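Gingipain R (Porphyromonas gingivalis, PDB 1CVR) cleaves peptide bonds after arginine residues as a bacterial cysteine proteinase with a caspase-like fold. Local coordinates at residues 9-14 and 37-42; 198-203 and 229-234; 352-357 and 420-425; 369-374 and 399-404; 374-379 and 392-397. One frame throughout, in Å; residues are numbered along the deposited sequence.

Interactions 1 and 2 belong to the peptidase part of the chain, on opposite sides of the chain's centre, with about 18 Å between nearest atoms; interaction 1 pairs two strands of the four-stranded sheet, and interaction 2 packs the end of helix 192-201 on the loop before strand 238-242. Interactions 3, 4 and 5 all lie in the Ig-like C-terminal part and touch one another: Q355 N meets D374 OD1 at 2.5 Å, probably as a hydrogen bond, and C373 N probably bonds G397 O at 3.0 Å. Along the chain, 5 nests inside 4, and 4 inside 3. Interaction 1 comes within about 7 Å of interactions 4 and 5 at nearest atoms without touching either. A bound zinc ion lies about 14 Å from the N232 side chain.

Interaction 1 (9-14 and 37-42); sequences NGRMIV and RTEVKV
With CG of R11 set between its backbone N and carbonyl carbon (chi1 65°) and CG of E39 beside its own backbone N (chi1 -51°), the two chains converge over the same side of the sheet and their charged ends meet. R11 NH1 reaches E39 OE1 at 2.7 Å, a salt bridge in which the carboxylate oxygen sits at the edge of the guanidinium, although the two flat groups are turned 85° apart. The other nitrogens of R11 are engaged as well, NE by D69 and NH2 by E62, so the guanidinium is held by three carboxylates and its rotation is fixed. D69 also pairs with NH2 of R37, whose guanidinium has R11 CB over one face. That NH2 turns to the carbonyl of N9 too, though the modelled separation is very short and its value doubtful. Water 1 bridges the chains where the two strands begin, donating to G10 O and accepting from R37 N at 3.2 Å. Between the backbones runs a parallel ladder: M12 N bonds R37 O at 2.8 Å, E39 N bonds M12 O at 3.0 Å, and the pattern continues through V14 N to E39 O and K41 N to V14 O. On the opposite face the packing is mostly apolar. M12 CE lies beside T38, 3.6 Å from its CG2, and V14 CG2 touches the same methyl at 3.8 Å, while T38 OG1 bonds L36 O. Helix 25-33 covers this face, completing the beta-alpha-beta crossover that builds the edge of a four-stranded parallel sheet in this caspase-like fold.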
# COMPACT_ATOMS: atom_id res chain seq x y z
N ASN A 9 16.49 5.54 -3.55
CA ASN A 9 16.58 6.85 -2.90
C ASN A 9 15.33 7.68 -3.15
O ASN A 9 15.37 8.90 -3.05
CB ASN A 9 17.79 7.63 -3.42
CG ASN A 9 19.10 7.05 -2.94
OD1 ASN A 9 19.40 5.88 -3.17
ND2 ASN A 9 19.89 7.88 -2.26
N GLY A 10 14.21 7.02 -3.47
CA GLY A 10 13.00 7.77 -3.73
C GLY A 10 12.45 8.47 -2.49
O GLY A 10 12.80 8.12 -1.36
N ARG A 11 11.60 9.47 -2.71
CA ARG A 11 11.00 10.19 -1.60
C ARG A 11 9.49 10.18 -1.72
O ARG A 11 8.93 9.78 -2.75
CB ARG A 11 11.51 11.64 -1.55
CG ARG A 11 11.10 12.49 -2.73
CD ARG A 11 11.81 13.85 -2.73
NE ARG A 11 11.54 14.57 -3.97
CZ ARG A 11 10.71 15.60 -4.08
NH1 ARG A 11 10.05 16.06 -3.02
NH2 ARG A 11 10.54 16.18 -5.25
N MET A 12 8.82 10.64 -0.68
CA MET A 12 7.37 10.69 -0.67
C MET A 12 6.92 12.06 -0.22
O MET A 12 7.56 12.71 0.61
CB MET A 12 6.81 9.63 0.29
CG MET A 12 5.28 9.68 0.45
SD MET A 12 4.57 8.25 1.37
CE MET A 12 5.24 8.52 2.93
N ILE A 13 5.81 12.49 -0.78
CA ILE A 13 5.22 13.75 -0.39
C ILE A 13 3.82 13.40 0.07
O ILE A 13 3.09 12.69 -0.64
CB ILE A 13 5.10 14.74 -1.58
CG1 ILE A 13 6.49 15.20 -2.01
CG2 ILE A 13 4.19 15.92 -1.17
CD1 ILE A 13 6.52 16.12 -3.25
N VAL A 14 3.46 13.87 1.26
CA VAL A 14 2.13 13.67 1.79
C VAL A 14 1.42 15.02 1.56
O VAL A 14 1.84 16.05 2.10
CB VAL A 14 2.15 13.39 3.31
CG1 VAL A 14 0.73 13.24 3.82
CG2 VAL A 14 2.96 12.11 3.61
N ARG A 37 12.50 9.11 2.85
CA ARG A 37 12.46 10.56 2.96
C ARG A 37 11.04 11.01 2.65
O ARG A 37 10.53 10.79 1.56
CB ARG A 37 13.44 11.20 1.99
CG ARG A 37 14.89 10.93 2.30
CD ARG A 37 15.76 11.65 1.29
NE ARG A 37 15.57 11.12 -0.05
CZ ARG A 37 15.72 11.83 -1.16
NH1 ARG A 37 16.06 13.12 -1.09
NH2 ARG A 37 15.55 11.26 -2.35
N THR A 38 10.42 11.66 3.63
CA THR A 38 9.04 12.10 3.49
C THR A 38 8.86 13.56 3.89
O THR A 38 9.33 13.98 4.95
CB THR A 38 8.11 11.23 4.35
OG1 THR A 38 8.26 9.87 3.95
CG2 THR A 38 6.66 11.64 4.18
N GLU A 39 8.16 14.30 3.03
CA GLU A 39 7.89 15.72 3.24
C GLU A 39 6.38 15.92 3.23
O GLU A 39 5.64 15.11 2.68
CB GLU A 39 8.49 16.54 2.09
CG GLU A 39 9.94 16.23 1.80
CD GLU A 39 10.48 17.05 0.65
OE1 GLU A 39 9.91 16.98 -0.45
OE2 GLU A 39 11.50 17.75 0.85
N VAL A 40 5.94 17.04 3.79
CA VAL A 40 4.52 17.35 3.85
C VAL A 40 4.20 18.62 3.07
O VAL A 40 4.96 19.59 3.11
CB VAL A 40 4.06 17.59 5.31
CG1 VAL A 40 2.61 18.03 5.33
CG2 VAL A 40 4.25 16.33 6.13
N LYS A 41 3.08 18.60 2.35
CA LYS A 41 2.62 19.80 1.65
C LYS A 41 1.14 19.98 1.98
O LYS A 41 0.34 19.06 1.79
CB LYS A 41 2.76 19.68 0.13
CG LYS A 41 2.37 20.98 -0.60
CD LYS A 41 3.31 22.11 -0.16
CE LYS A 41 3.06 23.42 -0.89
NZ LYS A 41 3.49 23.36 -2.31
N VAL A 42 0.78 21.15 2.50
CA VAL A 42 -0.61 21.43 2.82
C VAL A 42 -1.31 21.77 1.51
O VAL A 42 -0.88 22.66 0.78
CB VAL A 42 -0.70 22.62 3.80
CG1 VAL A 42 -2.14 22.96 4.07
CG2 VAL A 42 0.01 22.26 5.10
O HOH W 1 14.37 7.92 0.58

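Interaction 2 (198-203 and 229-234)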
# COMPACT_ATOMS: atom_id res chain seq x y z
N ALA A 198 -14.11 -15.38 8.06
CA ALA A 198 -12.77 -15.47 7.47
C ALA A 198 -11.88 -14.35 8.00
O ALA A 198 -10.76 -14.60 8.44
CB ALA A 198 -12.87 -15.41 5.94
N PHE A 199 -12.36 -13.11 7.93
CA PHE A 199 -11.61 -11.98 8.46
C PHE A 199 -11.30 -12.19 9.95
O PHE A 199 -10.17 -12.03 10.39
CB PHE A 199 -12.41 -10.68 8.34
CG PHE A 199 -12.19 -9.92 7.06
CD1 PHE A 199 -12.83 -10.29 5.88
CD2 PHE A 199 -11.35 -8.81 7.05
CE1 PHE A 199 -12.64 -9.55 4.70
CE2 PHE A 199 -11.16 -8.06 5.88
CZ PHE A 199 -11.80 -8.43 4.71
N ASN A 200 -12.32 -12.55 10.73
CA ASN A 200 -12.10 -12.71 12.17
C ASN A 200 -11.19 -13.86 12.54
O ASN A 200 -10.61 -13.86 13.63
CB ASN A 200 -13.45 -12.82 12.89
CG ASN A 200 -14.23 -11.53 12.82
OD1 ASN A 200 -13.66 -10.48 12.50
ND2 ASN A 200 -15.51 -11.58 13.13
N GLY A 201 -11.03 -14.81 11.62
CA GLY A 201 -10.16 -15.94 11.87
C GLY A 201 -8.70 -15.60 11.65
O GLY A 201 -7.82 -16.25 12.21
N GLY A 202 -8.44 -14.58 10.81
CA GLY A 202 -7.08 -14.18 10.53
C GLY A 202 -6.61 -14.46 9.11
O GLY A 202 -6.39 -15.62 8.74
N ILE A 203 -6.44 -13.41 8.31
CA ILE A 203 -5.98 -13.54 6.93
C ILE A 203 -5.14 -12.31 6.58
O ILE A 203 -5.37 -11.23 7.13
CB ILE A 203 -7.17 -13.66 5.92
CG1 ILE A 203 -8.19 -12.56 6.20
CG2 ILE A 203 -7.79 -15.09 5.99
CD1 ILE A 203 -9.35 -12.54 5.23
N GLN A 229 -19.08 -5.68 12.27
CA GLN A 229 -18.97 -6.99 12.89
C GLN A 229 -17.55 -7.56 12.90
O GLN A 229 -17.31 -8.60 13.50
CB GLN A 229 -19.92 -7.97 12.20
CG GLN A 229 -21.41 -7.66 12.41
CD GLN A 229 -22.31 -8.77 11.89
OE1 GLN A 229 -22.19 -9.92 12.31
NE2 GLN A 229 -23.21 -8.43 10.98
N LEU A 230 -16.61 -6.88 12.25
CA LEU A 230 -15.23 -7.35 12.19
C LEU A 230 -14.48 -7.08 13.48
O LEU A 230 -14.59 -6.00 14.07
CB LEU A 230 -14.47 -6.69 11.02
CG LEU A 230 -15.10 -6.79 9.62
CD1 LEU A 230 -14.20 -6.07 8.59
CD2 LEU A 230 -15.28 -8.24 9.26
N THR A 231 -13.70 -8.06 13.92
CA THR A 231 -12.93 -7.92 15.14
C THR A 231 -11.48 -8.36 14.90
O THR A 231 -10.80 -8.82 15.82
CB THR A 231 -13.54 -8.77 16.26
OG1 THR A 231 -13.52 -10.14 15.87
CG2 THR A 231 -14.98 -8.35 16.51
N ASN A 232 -11.01 -8.21 13.66
CA ASN A 232 -9.65 -8.60 13.32
C ASN A 232 -8.67 -7.48 13.71
O ASN A 232 -7.99 -6.89 12.86
CB ASN A 232 -9.57 -8.96 11.82
CG ASN A 232 -9.86 -7.79 10.90
OD1 ASN A 232 -10.80 -7.02 11.12
ND2 ASN A 232 -9.07 -7.67 9.82
N SER A 233 -8.62 -7.19 15.01
CA SER A 233 -7.78 -6.14 15.57
C SER A 233 -6.33 -6.24 15.16
O SER A 233 -5.64 -7.15 15.59
CB SER A 233 -7.87 -6.18 17.10
OG SER A 233 -9.20 -5.90 17.51
N ASN A 234 -5.88 -5.30 14.34
CA ASN A 234 -4.50 -5.30 13.85
C ASN A 234 -4.04 -6.62 13.21
O ASN A 234 -2.86 -6.98 13.26
CB ASN A 234 -3.49 -4.85 14.93
CG ASN A 234 -3.36 -3.34 15.01
OD1 ASN A 234 -3.32 -2.66 13.98
ND2 ASN A 234 -3.28 -2.80 16.22
O HOH W 2 -11.16 -11.74 15.94
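N200 OD1 accepts the backbone N-H of T231 at 2.8 Å in an almost straight bond, 176° at the hydrogen, with the donor standing 40° above the carbonyl plane rather than on a lone pair. CG of N200 lies beside its backbone N (chi1 -67°), which swings the amide to the loop. The same amide offers ND2 to Q229 O, a weak bond at 3.5 Å, so one asparagine side chain clasps the loop at two points. It stands at the C-terminal end of helix 192-201, which lies between strands 181-186 and 205-209 of the six-stranded sheet of the caspase-like fold, and the loop 229-234 leads on toward strand 238-242. Just beyond, G202 leaves the helix with positive phi, its N still bonded to F199 O at 3.1 Å. One residue before N200, F199 turns toward the loop. Its CB meets L230 CD2 at 3.9 Å, and N232 ND2 comes to the edge of the ring, 3.8 Å from F199 CD2, with the amide plane nearly perpendicular to the ring; I203 CD1 lies over one ring face. The N232 amide is anchored elsewhere, ND2 on Q235 O and OD1 on the N of G271, which fixes its turn against the phenyl edge. N232 is itself the centre of an inverse gamma turn, and its CB packs on F199 O at 3.4 Å. Its backbone N, buried by the contact, finds no partner in the model. Water 2 completes the clasp: it accepts from T231 OG1 at 2.9 Å and donates to N200 O at 3.2 Å.

Interaction 3 (352-357 and 420-425); sequences TEMQVT and YNKVTV
K422 passes across M354 to reach T352, and each of its carbons finds a neighbour. CB of K422 lies 3.8 Å from M354 CG, and next to it the lysine CG touches both that carbon and the sulfur of M354. A bend at chi2 (-66°) then carries K422 CD to within 3.4 Å of T352 OG1, with M354 CG still near. CE packs against the ring of Y375. At the tip K422 NZ donates to T352 OG1 at 2.8 Å, and water 3 links the same hydroxyl to N421 O. This crossing ties the chain leading into strand 356-357 to the loop before strand 425-431, within the Ig-like C-terminal part, and a single backbone bridge, T352 with K422, underlies it: T352 N bonds N421 O at 3.2 Å, and V423 N bonds T352 O at 3.0 Å. Beyond the bridge the backbones part enough to admit water 4, which accepts from M354 N and donates to V423 O at 2.7 Å. M354, bent at its last torsion, brings CE near V423 O and onto V425 CG2, 4.0 Å away, while V356 CG2 slides past the same valine methyl at 4.1 Å.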
# COMPACT_ATOMS: atom_id res chain seq x y z
N THR A 352 10.38 -13.75 10.13
CA THR A 352 11.45 -14.37 10.89
C THR A 352 12.24 -13.19 11.47
O THR A 352 12.01 -12.03 11.09
CB THR A 352 12.34 -15.23 10.02
OG1 THR A 352 12.80 -14.46 8.91
CG2 THR A 352 11.57 -16.46 9.52
N GLU A 353 13.14 -13.46 12.41
CA GLU A 353 13.89 -12.37 12.99
C GLU A 353 15.23 -12.19 12.30
O GLU A 353 15.69 -13.07 11.57
CB GLU A 353 14.09 -12.58 14.50
CG GLU A 353 12.79 -12.79 15.25
CD GLU A 353 12.95 -12.63 16.75
OE1 GLU A 353 13.06 -11.47 17.22
OE2 GLU A 353 12.98 -13.65 17.46
N MET A 354 15.82 -11.02 12.49
CA MET A 354 17.11 -10.69 11.91
C MET A 354 18.15 -10.56 13.01
O MET A 354 17.83 -10.16 14.13
CB MET A 354 17.05 -9.36 11.16
CG MET A 354 16.23 -9.36 9.90
SD MET A 354 16.31 -7.75 9.14
CE MET A 354 15.45 -6.75 10.33
N GLN A 355 19.39 -10.88 12.68
CA GLN A 355 20.48 -10.77 13.63
C GLN A 355 21.19 -9.47 13.25
O GLN A 355 21.82 -9.37 12.21
CB GLN A 355 21.42 -11.97 13.46
CG GLN A 355 22.38 -12.21 14.62
CD GLN A 355 23.05 -13.58 14.54
OE1 GLN A 355 23.85 -13.95 15.39
NE2 GLN A 355 22.71 -14.34 13.50
N VAL A 356 21.03 -8.46 14.10
CA VAL A 356 21.62 -7.15 13.87
C VAL A 356 22.67 -6.85 14.94
O VAL A 356 22.37 -6.86 16.13
CB VAL A 356 20.55 -6.03 13.91
CG1 VAL A 356 21.22 -4.66 13.84
CG2 VAL A 356 19.59 -6.19 12.76
N THR A 357 23.89 -6.56 14.51
CA THR A 357 24.95 -6.24 15.44
C THR A 357 25.49 -4.85 15.11
O THR A 357 26.05 -4.63 14.05
CB THR A 357 26.10 -7.26 15.35
OG1 THR A 357 25.57 -8.59 15.47
CG2 THR A 357 27.10 -7.04 16.47
N TYR A 420 12.21 -7.46 4.27
CA TYR A 420 11.05 -8.18 3.74
C TYR A 420 10.71 -9.44 4.58
O TYR A 420 11.55 -10.34 4.73
CB TYR A 420 11.31 -8.58 2.30
CG TYR A 420 10.21 -9.41 1.67
CD1 TYR A 420 8.92 -8.90 1.51
CD2 TYR A 420 10.46 -10.73 1.26
CE1 TYR A 420 7.89 -9.67 0.94
CE2 TYR A 420 9.44 -11.52 0.70
CZ TYR A 420 8.16 -10.98 0.54
OH TYR A 420 7.15 -11.77 0.02
N ASN A 421 9.48 -9.48 5.10
CA ASN A 421 9.01 -10.59 5.93
C ASN A 421 9.92 -10.79 7.15
O ASN A 421 10.17 -11.91 7.58
CB ASN A 421 8.93 -11.90 5.11
CG ASN A 421 7.62 -12.04 4.34
OD1 ASN A 421 7.52 -12.87 3.44
ND2 ASN A 421 6.61 -11.25 4.71
N LYS A 422 10.41 -9.68 7.69
CA LYS A 422 11.28 -9.70 8.86
C LYS A 422 10.67 -8.88 9.98
O LYS A 422 9.83 -7.99 9.74
CB LYS A 422 12.65 -9.12 8.52
CG LYS A 422 13.44 -9.92 7.50
CD LYS A 422 13.81 -11.27 8.10
CE LYS A 422 14.66 -12.09 7.16
NZ LYS A 422 15.14 -13.34 7.85
N VAL A 423 11.08 -9.18 11.21
CA VAL A 423 10.60 -8.42 12.34
C VAL A 423 11.49 -7.19 12.41
O VAL A 423 12.72 -7.29 12.40
CB VAL A 423 10.71 -9.22 13.66
CG1 VAL A 423 10.30 -8.31 14.85
CG2 VAL A 423 9.81 -10.44 13.59
N THR A 424 10.86 -6.02 12.46
CA THR A 424 11.61 -4.78 12.51
C THR A 424 12.43 -4.65 13.79
O THR A 424 11.92 -4.89 14.89
CB THR A 424 10.68 -3.56 12.40
OG1 THR A 424 10.06 -3.59 11.11
CG2 THR A 424 11.48 -2.25 12.57
N VAL A 425 13.69 -4.25 13.63
CA VAL A 425 14.61 -4.07 14.73
C VAL A 425 14.82 -2.58 14.98
O VAL A 425 15.04 -1.81 14.04
CB VAL A 425 15.97 -4.72 14.44
CG1 VAL A 425 16.94 -4.45 15.59
CG2 VAL A 425 15.80 -6.23 14.23
O HOH W 3 11.51 -14.55 6.48
O HOH W 4 14.32 -9.13 13.61

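Interaction 4 (369-374 and 399-404); sequences FEVACD and AIIKLN
Four backbone hydrogen bonds in two reciprocal pairs lock F369 to I401 and V371 to A399. I401 N gives to F369 O at 2.9 Å, and F369 N returns the bond to I401 O at 3.0 Å, though bent to 137° at the hydrogen. Farther along, A399 N bonds V371 O at 2.9 Å and V371 N bonds A399 O at 3.0 Å, both straighter and both with the donor in the carbonyl plane. Between these hydrogen-bonded pairs sits the non-hydrogen-bonded pair E370 and I400, where E370 CA sends its hydrogen toward A399 O. On this exposed face the two side chains run next to each other in one direction; I400 CD1 lies against E370 CB, 3.7 Å away, and is modelled doubtfully close to E370 CG. The other face is buried. F369 swings its ring away from the neighbouring strand (chi1 -173°), leaving CB against I401 CB and L403 CD1, while I401 CD1 comes to the ring edge and also meets V371 CG2 at 4.4 Å. F369 packs on L382 of strand 379-384, A399 on A380, and I401 on both, joining the two sheets of the Ig-like domain. Within its own three-stranded antiparallel sheet, strand 368-373 is the middle one, with 398-402 on one flank and 356-357 on the other.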
# COMPACT_ATOMS: atom_id res chain seq x y z
N PHE A 369 28.61 5.06 9.90
CA PHE A 369 28.23 4.15 10.96
C PHE A 369 28.03 2.80 10.28
O PHE A 369 27.28 2.70 9.31
CB PHE A 369 26.94 4.63 11.60
CG PHE A 369 26.55 3.87 12.82
CD1 PHE A 369 27.33 3.91 13.97
CD2 PHE A 369 25.39 3.11 12.83
CE1 PHE A 369 26.96 3.22 15.12
CE2 PHE A 369 25.00 2.41 13.97
CZ PHE A 369 25.80 2.46 15.12
N GLU A 370 28.70 1.77 10.78
CA GLU A 370 28.60 0.44 10.20
C GLU A 370 27.76 -0.49 11.04
O GLU A 370 27.94 -0.58 12.25
CB GLU A 370 30.00 -0.17 10.05
CG GLU A 370 31.00 0.75 9.37
CD GLU A 370 32.33 0.06 9.10
OE1 GLU A 370 33.31 0.79 8.80
OE2 GLU A 370 32.39 -1.19 9.19
N VAL A 371 26.84 -1.19 10.38
CA VAL A 371 25.93 -2.12 11.03
C VAL A 371 26.05 -3.49 10.38
O VAL A 371 26.15 -3.59 9.15
CB VAL A 371 24.46 -1.65 10.88
CG1 VAL A 371 23.53 -2.62 11.56
CG2 VAL A 371 24.31 -0.26 11.47
N ALA A 372 26.07 -4.54 11.19
CA ALA A 372 26.16 -5.90 10.67
C ALA A 372 24.76 -6.49 10.71
O ALA A 372 24.07 -6.35 11.71
CB ALA A 372 27.11 -6.74 11.53
N CYS A 373 24.34 -7.14 9.63
CA CYS A 373 23.01 -7.74 9.58
C CYS A 373 23.04 -9.04 8.78
O CYS A 373 23.56 -9.07 7.66
CB CYS A 373 22.00 -6.77 8.97
SG CYS A 373 20.26 -7.33 9.02
N ASP A 374 22.48 -10.11 9.33
CA ASP A 374 22.49 -11.39 8.64
C ASP A 374 21.43 -11.53 7.55
O ASP A 374 21.17 -12.64 7.08
CB ASP A 374 22.36 -12.54 9.65
CG ASP A 374 20.98 -12.63 10.28
OD1 ASP A 374 20.32 -11.58 10.44
OD2 ASP A 374 20.58 -13.75 10.65
N ALA A 399 25.83 -2.76 6.41
CA ALA A 399 25.32 -1.51 5.88
C ALA A 399 26.26 -0.41 6.33
O ALA A 399 26.58 -0.31 7.51
CB ALA A 399 23.91 -1.24 6.41
N ILE A 400 26.71 0.40 5.38
CA ILE A 400 27.59 1.51 5.72
C ILE A 400 26.76 2.75 5.56
O ILE A 400 26.54 3.22 4.46
CB ILE A 400 28.82 1.59 4.78
CG1 ILE A 400 29.67 0.33 4.93
CG2 ILE A 400 29.61 2.85 5.08
CD1 ILE A 400 30.06 0.03 6.35
N ILE A 401 26.28 3.27 6.68
CA ILE A 401 25.43 4.46 6.67
C ILE A 401 26.24 5.75 6.64
O ILE A 401 27.04 6.00 7.53
CB ILE A 401 24.54 4.49 7.92
CG1 ILE A 401 23.71 3.20 8.02
CG2 ILE A 401 23.66 5.73 7.89
CD1 ILE A 401 22.80 3.15 9.23
N LYS A 402 26.04 6.57 5.61
CA LYS A 402 26.74 7.85 5.54
C LYS A 402 25.84 8.92 6.13
O LYS A 402 24.72 9.11 5.67
CB LYS A 402 27.06 8.21 4.09
CG LYS A 402 28.04 7.26 3.45
CD LYS A 402 28.44 7.72 2.06
CE LYS A 402 29.58 6.87 1.53
NZ LYS A 402 30.06 7.36 0.21
N LEU A 403 26.30 9.61 7.17
CA LEU A 403 25.49 10.65 7.80
C LEU A 403 25.35 11.86 6.89
O LEU A 403 26.32 12.29 6.27
CB LEU A 403 26.09 11.07 9.14
CG LEU A 403 25.85 10.11 10.31
CD1 LEU A 403 26.42 8.74 9.99
CD2 LEU A 403 26.47 10.68 11.57
N ASN A 404 24.15 12.42 6.82
CA ASN A 404 23.91 13.57 5.95
C ASN A 404 24.01 14.90 6.69
O ASN A 404 23.71 15.96 6.12
CB ASN A 404 22.54 13.44 5.27
CG ASN A 404 21.38 13.44 6.27
OD1 ASN A 404 20.23 13.20 5.89
ND2 ASN A 404 21.68 13.73 7.53

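Interaction 5 (374-379 and 392-397); sequences DYNGAI and AIVKDG
Y375 touches V394 through its carbonyl O, which lies 3.6 Å from CG1 of the valine, and it begins a type II turn that ends at A378; the closing bond, A378 N to Y375 O, is weak. At N376, CG lies beside the backbone N (chi1 -63°), which extends the amide across the gap to the opposite loop. There N376 OD1 accepts G397 N at 2.8 Å with the donor in its carbonyl plane. D396 N is near the same oxygen, but at an angle too poor for a bond. G377 follows with positive phi, as expected at the third position of a type II turn, and its N bonds V394 O at 3.0 Å. The chain is here about to enter strand 379-384, which forms an antiparallel hairpin with 387-393 in the Ig-like domain, so this turn and the residues up to G397 sit together beyond the open end of the hairpin, on the way from strand 387-393 to strand 398-402. A378 O takes V394 N at 2.9 Å and also meets the hydrogen on I393 CA, while A378 CB touches V394 CG2 at 3.9 Å; that buried valine packs as well on C373 and A399. I379, the last in line, pairs with I393 across a non-hydrogen-bonded position. Their side chains run in one direction, and I379 CD1 packs on I393 CG1; the modelled 3.3 Å between these two carbons is shorter than usual, and its exact value is doubtful.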
# COMPACT_ATOMS: atom_id res chain seq x y z
N ASP A 374 22.48 -10.11 9.33
CA ASP A 374 22.49 -11.39 8.64
C ASP A 374 21.43 -11.53 7.55
O ASP A 374 21.17 -12.64 7.08
CB ASP A 374 22.36 -12.54 9.65
CG ASP A 374 20.98 -12.63 10.28
OD1 ASP A 374 20.32 -11.58 10.44
OD2 ASP A 374 20.58 -13.75 10.65
N TYR A 375 20.84 -10.42 7.13
CA TYR A 375 19.83 -10.43 6.07
C TYR A 375 20.16 -9.38 5.02
O TYR A 375 19.91 -8.19 5.24
CB TYR A 375 18.43 -10.13 6.61
CG TYR A 375 17.36 -10.17 5.53
CD1 TYR A 375 17.09 -11.36 4.84
CD2 TYR A 375 16.65 -9.02 5.16
CE1 TYR A 375 16.14 -11.40 3.82
CE2 TYR A 375 15.70 -9.05 4.14
CZ TYR A 375 15.45 -10.25 3.47
OH TYR A 375 14.51 -10.30 2.46
N ASN A 376 20.69 -9.79 3.88
CA ASN A 376 21.02 -8.83 2.84
C ASN A 376 19.75 -8.27 2.22
O ASN A 376 18.83 -9.02 1.91
CB ASN A 376 21.90 -9.47 1.77
CG ASN A 376 23.25 -9.92 2.32
OD1 ASN A 376 23.88 -9.20 3.08
ND2 ASN A 376 23.69 -11.11 1.92
N GLY A 377 19.71 -6.96 2.05
CA GLY A 377 18.53 -6.33 1.47
C GLY A 377 17.77 -5.52 2.51
O GLY A 377 16.85 -4.77 2.17
N ALA A 378 18.14 -5.69 3.77
CA ALA A 378 17.48 -4.94 4.84
C ALA A 378 17.84 -3.47 4.69
O ALA A 378 18.86 -3.12 4.09
CB ALA A 378 17.95 -5.45 6.21
N ILE A 379 16.99 -2.60 5.22
CA ILE A 379 17.25 -1.18 5.13
C ILE A 379 17.55 -0.73 6.55
O ILE A 379 16.72 -0.92 7.44
CB ILE A 379 16.02 -0.41 4.61
CG1 ILE A 379 15.57 -1.02 3.29
CG2 ILE A 379 16.37 1.06 4.39
CD1 ILE A 379 16.60 -0.91 2.21
N ALA A 392 20.94 3.21 4.55
CA ALA A 392 21.69 2.38 3.62
C ALA A 392 21.08 0.99 3.59
O ALA A 392 20.35 0.60 4.50
CB ALA A 392 23.18 2.30 4.05
N ILE A 393 21.41 0.26 2.53
CA ILE A 393 20.92 -1.08 2.31
C ILE A 393 22.02 -2.07 2.70
O ILE A 393 23.20 -1.83 2.42
CB ILE A 393 20.54 -1.25 0.81
CG1 ILE A 393 19.34 -0.33 0.51
CG2 ILE A 393 20.26 -2.71 0.48
CD1 ILE A 393 18.92 -0.32 -0.94
N VAL A 394 21.63 -3.15 3.36
CA VAL A 394 22.59 -4.16 3.78
C VAL A 394 23.08 -4.96 2.57
O VAL A 394 22.27 -5.46 1.78
CB VAL A 394 21.98 -5.15 4.82
CG1 VAL A 394 22.93 -6.31 5.08
CG2 VAL A 394 21.68 -4.43 6.13
N LYS A 395 24.39 -5.07 2.44
CA LYS A 395 25.01 -5.82 1.34
C LYS A 395 26.18 -6.57 1.94
O LYS A 395 26.89 -6.03 2.78
CB LYS A 395 25.51 -4.86 0.26
CG LYS A 395 24.41 -4.01 -0.35
CD LYS A 395 24.95 -3.01 -1.36
CE LYS A 395 23.86 -2.09 -1.88
NZ LYS A 395 22.76 -2.86 -2.53
N ASP A 396 26.39 -7.81 1.52
CA ASP A 396 27.48 -8.62 2.04
C ASP A 396 27.56 -8.62 3.56
O ASP A 396 28.65 -8.57 4.13
CB ASP A 396 28.82 -8.14 1.48
CG ASP A 396 28.98 -8.47 0.01
OD1 ASP A 396 28.83 -9.66 -0.34
OD2 ASP A 396 29.25 -7.54 -0.78
N GLY A 397 26.40 -8.66 4.21
CA GLY A 397 26.38 -8.70 5.65
C GLY A 397 26.51 -7.38 6.38
O GLY A 397 26.52 -7.35 7.61